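PDB 1T4W: transcription factor cep-1, which activates transcription by binding the same DNA consensus sequence as p53, promoting apoptosis under cellular and genotoxic stress and ensuring proper meiotic chromosome segregation. Local coordinates for residues Ile6-Lys10 and Gln11-Lys15; Leu122-Tyr125 and Pro126-Gln130. All blocks are in the same frame, centred on the assembly; numbering follows the deposited sequence.

Contact 1: Ile6-Lys10 and Gln11-Lys15; sequences IDVLK and QKVAK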
loop_
_atom_site.group_PDB
_atom_site.type_symbol
_atom_site.label_atom_id
_atom_site.label_comp_id
_atom_site.label_asym_id
_atom_site.label_seq_id
_atom_site.Cartn_x
_atom_site.Cartn_y
_atom_site.Cartn_z
ATOM N N ILE A 6 0.347 5.650 7.269
ATOM C CA ILE A 6 0.766 4.316 6.900
ATOM C C ILE A 6 2.296 4.408 6.774
ATOM O O ILE A 6 2.818 5.373 6.241
ATOM C CB ILE A 6 0.098 3.816 5.592
ATOM C CG1 ILE A 6 0.679 2.448 5.237
ATOM C CG2 ILE A 6 0.252 4.847 4.460
ATOM C CD1 ILE A 6 -0.063 1.683 4.154
ATOM N N ASP A 7 3.015 3.428 7.315
ATOM C CA ASP A 7 4.473 3.438 7.250
ATOM C C ASP A 7 4.996 2.016 7.228
ATOM O O ASP A 7 4.268 1.081 7.539
ATOM C CB ASP A 7 5.068 4.125 8.485
ATOM C CG ASP A 7 4.803 5.601 8.523
ATOM O OD1 ASP A 7 5.513 6.354 7.817
ATOM O OD2 ASP A 7 3.874 6.000 9.266
ATOM N N VAL A 8 6.259 1.834 6.866
ATOM C CA VAL A 8 6.803 0.480 6.934
ATOM C C VAL A 8 7.406 0.412 8.347
ATOM O O VAL A 8 7.626 1.441 8.969
ATOM C CB VAL A 8 7.920 0.232 5.891
ATOM C CG1 VAL A 8 7.367 0.417 4.465
ATOM C CG2 VAL A 8 9.096 1.169 6.169
ATOM N N LEU A 9 7.636 -0.785 8.867
ATOM C CA LEU A 9 8.248 -0.921 10.184
ATOM C C LEU A 9 9.737 -0.630 9.977
ATOM O O LEU A 9 10.496 -1.512 9.606
ATOM C CB LEU A 9 8.053 -2.340 10.705
ATOM C CG LEU A 9 8.554 -2.667 12.111
ATOM C CD1 LEU A 9 7.973 -1.669 13.120
ATOM C CD2 LEU A 9 8.141 -4.091 12.467
ATOM N N LYS A 10 10.130 0.615 10.221
ATOM C CA LYS A 10 11.492 1.078 10.014
ATOM C C LYS A 10 12.619 0.227 10.555
ATOM O O LYS A 10 13.624 0.022 9.873
ATOM C CB LYS A 10 11.625 2.513 10.529
ATOM C CG LYS A 10 10.850 3.516 9.680
ATOM C CD LYS A 10 11.137 3.301 8.186
ATOM C CE LYS A 10 12.645 3.388 7.875
ATOM N NZ LYS A 10 13.107 2.426 6.822
ATOM N N GLN A 11 12.464 -0.274 11.770
ATOM C CA GLN A 11 13.498 -1.101 12.366
ATOM C C GLN A 11 14.000 -2.112 11.348
ATOM O O GLN A 11 15.180 -2.139 11.013
ATOM C CB GLN A 11 12.962 -1.852 13.593
ATOM C CG GLN A 11 12.504 -0.977 14.756
ATOM C CD GLN A 11 11.120 -0.375 14.554
ATOM O OE1 GLN A 11 10.925 0.523 13.727
ATOM N NE2 GLN A 11 10.147 -0.872 15.315
ATOM N N LYS A 12 13.096 -2.934 10.840
ATOM C CA LYS A 12 13.477 -3.962 9.885
ATOM C C LYS A 12 13.861 -3.447 8.504
ATOM O O LYS A 12 14.825 -3.913 7.906
ATOM C CB LYS A 12 12.355 -4.982 9.757
ATOM C CG LYS A 12 11.880 -5.520 11.090
ATOM C CD LYS A 12 11.307 -6.918 10.932
ATOM C CE LYS A 12 10.172 -6.953 9.925
ATOM N NZ LYS A 12 9.791 -8.356 9.600
ATOM N N VAL A 13 13.119 -2.477 7.993
ATOM C CA VAL A 13 13.412 -1.953 6.668
ATOM C C VAL A 13 14.755 -1.220 6.567
ATOM O O VAL A 13 15.452 -1.330 5.560
ATOM C CB VAL A 13 12.261 -1.033 6.195
ATOM C CG1 VAL A 13 12.621 -0.342 4.871
ATOM C CG2 VAL A 13 10.993 -1.872 6.030
ATOM N N ALA A 14 15.109 -0.501 7.626
ATOM C CA ALA A 14 16.340 0.286 7.721
ATOM C C ALA A 14 17.544 -0.087 6.841
ATOM O O ALA A 14 18.011 0.740 6.057
ATOM C CB ALA A 14 16.779 0.361 9.186
ATOM N N LYS A 15 18.057 -1.308 6.963
ATOM C CA LYS A 15 19.220 -1.714 6.164
ATOM C C LYS A 15 19.002 -2.948 5.304
ATOM O O LYS A 15 19.963 -3.579 4.869
ATOM C CB LYS A 15 20.424 -1.953 7.079
ATOM C CG LYS A 15 20.777 -0.749 7.944
ATOM C CD LYS A 15 22.128 -0.915 8.605
ATOM C CE LYS A 15 22.528 0.339 9.371
ATOM N NZ LYS A 15 23.917 0.228 9.904
HETATM O O HOH W 1 8.767 2.139 12.651
#
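V8, the last residue of strand 3-8, and V13, on the one-turn helix 10-13, meet through their methyl groups where the strand passes into the helix. CG2 of V8 lies 3.6 Å from CG2 of V13, the two side chains crossing at about a right angle, and both residues are buried, as suits branched aliphatic groups closing the inner side of a turn. V13 has CG1 anti to its own N (chi1 174°), which leaves CG2 to face the strand while CG1 lies beside the K10 amino group, 3.4 Å from NZ. K10 bends at chi2, chi3 and chi4, which brings NZ back alongside V13. On another side of the turn, L9 and Q11 pack obliquely: CD1 of L9 comes 3.2 Å from NE2 of Q11, an apolar branch against the amide end. Q11 is folded at chi2 (79°), which brings its amide back over the start of the helix; there OE1 accepts from a water, 2.9 Å away, that itself receives the N-H of K10. L9 occupies the N-cap position, and its carbonyl O takes a nearly straight bond from V13 N at 3.2 Å. The next carbonyl, K10 O, is bound more closely by A14 N (2.7 Å). An alanine in place of V13 would lack both methyls, and this would probably open a gap beside CG2 of V8 and leave the bent K10 chain freer to move. V8, K10 and V13 face strand 19-23, touching F21 or M19, whereas L9 and K12 lean on P40 of strand 39-46, so the short helix lies between edge strand 19-23 of the mixed sheet and the P40 end of strand 39-46 in the antiparallel one, within the p53-like DNA-binding domain.

Contact 2: Leu122-Tyr125 and Pro126-Gln130; sequences LIMY and PGAVQ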
loop_
_atom_site.group_PDB
_atom_site.type_symbol
_atom_site.label_atom_id
_atom_site.label_comp_id
_atom_site.label_asym_id
_atom_site.label_seq_id
_atom_site.Cartn_x
_atom_site.Cartn_y
_atom_site.Cartn_z
ATOM N N LEU A 122 -9.561 -5.508 6.685
ATOM C CA LEU A 122 -9.211 -5.981 8.009
ATOM C C LEU A 122 -10.397 -5.732 8.922
ATOM O O LEU A 122 -10.918 -4.616 8.962
ATOM C CB LEU A 122 -8.014 -5.208 8.567
ATOM C CG LEU A 122 -6.722 -5.201 7.764
ATOM C CD1 LEU A 122 -5.611 -4.577 8.623
ATOM C CD2 LEU A 122 -6.359 -6.599 7.361
ATOM N N ILE A 123 -10.823 -6.761 9.647
ATOM C CA ILE A 123 -11.936 -6.603 10.580
ATOM C C ILE A 123 -11.325 -6.343 11.931
ATOM O O ILE A 123 -10.573 -7.166 12.455
ATOM C CB ILE A 123 -12.826 -7.864 10.668
ATOM C CG1 ILE A 123 -13.631 -8.034 9.378
ATOM C CG2 ILE A 123 -13.785 -7.736 11.830
ATOM C CD1 ILE A 123 -12.814 -8.479 8.172
ATOM N N MET A 124 -11.634 -5.187 12.496
ATOM C CA MET A 124 -11.076 -4.848 13.783
ATOM C C MET A 124 -12.089 -4.770 14.902
ATOM O O MET A 124 -13.179 -5.323 14.797
ATOM C CB MET A 124 -10.300 -3.564 13.638
ATOM C CG MET A 124 -9.246 -3.787 12.547
ATOM S SD MET A 124 -8.124 -2.453 12.358
ATOM C CE MET A 124 -9.283 -1.166 11.881
ATOM N N TYR A 125 -11.736 -4.087 15.978
ATOM C CA TYR A 125 -12.637 -4.006 17.113
ATOM C C TYR A 125 -12.602 -2.600 17.667
ATOM O O TYR A 125 -11.625 -1.868 17.459
ATOM C CB TYR A 125 -12.182 -5.006 18.173
ATOM C CG TYR A 125 -10.709 -4.863 18.460
ATOM C CD1 TYR A 125 -10.239 -3.893 19.350
ATOM C CD2 TYR A 125 -9.773 -5.651 17.792
ATOM C CE1 TYR A 125 -8.871 -3.712 19.565
ATOM C CE2 TYR A 125 -8.402 -5.477 17.997
ATOM C CZ TYR A 125 -7.960 -4.509 18.882
ATOM O OH TYR A 125 -6.611 -4.338 19.076
ATOM N N PRO A 126 -13.667 -2.204 18.379
ATOM C CA PRO A 126 -13.734 -0.865 18.958
ATOM C C PRO A 126 -12.482 -0.661 19.766
ATOM O O PRO A 126 -12.026 -1.574 20.453
ATOM C CB PRO A 126 -14.988 -0.927 19.833
ATOM C CG PRO A 126 -15.840 -1.947 19.126
ATOM C CD PRO A 126 -14.829 -3.011 18.796
ATOM N N GLY A 127 -11.915 0.527 19.658
ATOM C CA GLY A 127 -10.707 0.836 20.389
ATOM C C GLY A 127 -9.407 0.523 19.659
ATOM O O GLY A 127 -8.348 0.949 20.112
ATOM N N ALA A 128 -9.449 -0.226 18.557
ATOM C CA ALA A 128 -8.198 -0.524 17.858
ATOM C C ALA A 128 -7.662 0.788 17.279
ATOM O O ALA A 128 -8.429 1.605 16.770
ATOM C CB ALA A 128 -8.439 -1.555 16.751
ATOM N N VAL A 129 -6.357 1.016 17.383
ATOM C CA VAL A 129 -5.766 2.251 16.859
ATOM C C VAL A 129 -4.536 1.961 15.993
ATOM O O VAL A 129 -3.800 2.869 15.608
ATOM C CB VAL A 129 -5.357 3.210 18.001
ATOM C CG1 VAL A 129 -6.602 3.676 18.782
ATOM C CG2 VAL A 129 -4.379 2.490 18.950
ATOM N N GLN A 130 -4.306 0.690 15.693
ATOM C CA GLN A 130 -3.160 0.337 14.862
ATOM C C GLN A 130 -3.418 -0.969 14.158
ATOM O O GLN A 130 -4.204 -1.794 14.612
ATOM C CB GLN A 130 -1.881 0.206 15.714
ATOM C CG GLN A 130 -0.580 0.028 14.897
ATOM C CD GLN A 130 0.678 0.239 15.741
ATOM O OE1 GLN A 130 0.700 1.106 16.599
ATOM N NE2 GLN A 130 1.729 -0.541 15.483
HETATM O O HOH W 2 -4.607 -3.203 17.014
#
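A type II beta turn from Y125 to A128 lies in the loop that joins strand 119-123 to strand 130-137, and a tyrosine ring folded over the turn packs on its last residue. The turn is closed by A128 N, which donates to Y125 O at 2.9 Å, the donor tilted 26° from the carbonyl plane. Y125 holds CG between its own N and carbonyl carbon (chi1 50°), a placement that swings the ring back over the turn. CB of A128 then sits over one face in a CH-pi contact, 3.8 Å from the ring centroid and displaced toward the rim, nearest to CE1. P126 O lies at the ring edge, 3.1 Å from CD1. CB of A128 also approaches CB of M124 at 4.1 Å, from a direction roughly perpendicular to that of the ring, so the small methyl has apolar neighbours on two adjoining sides, and M124 continues inward to W45 and L58. P126 suits the second position of the turn, where phi is fixed near -53°, while G127 takes the positive phi of the third, at which a side chain would collide with the preceding carbonyl O. At the far end of the ring, a water bridges Y125 OH and Q130 O, to which it donates. Apolar contact with the ring face and polar contact through its hydroxyl thus connect the turn, exposed except for A128, to the start of the next strand, probably steadying the ring over it, with no ionic pair between the two segments.

In the fold
Both contacts are local and partly buried, lying at places where the chain leaves a strand, and they do not touch: their centres are about 22 Å apart and their nearest atoms about 7 Å. Strand 39-46 is common to their surroundings, meeting residues 6-15 through P40, I41 and Q42 and residues 122-130 through Q42, K44 and W45. Contact 1 turns the chain by helical backbone bonds, with a buried valine pair inside and lysines outside; contact 2 uses a single turn bond and an aromatic face, with A128 and M124 as its buried members. Each links the four-stranded sheet to the seven-stranded one, and both lie away from the zinc site.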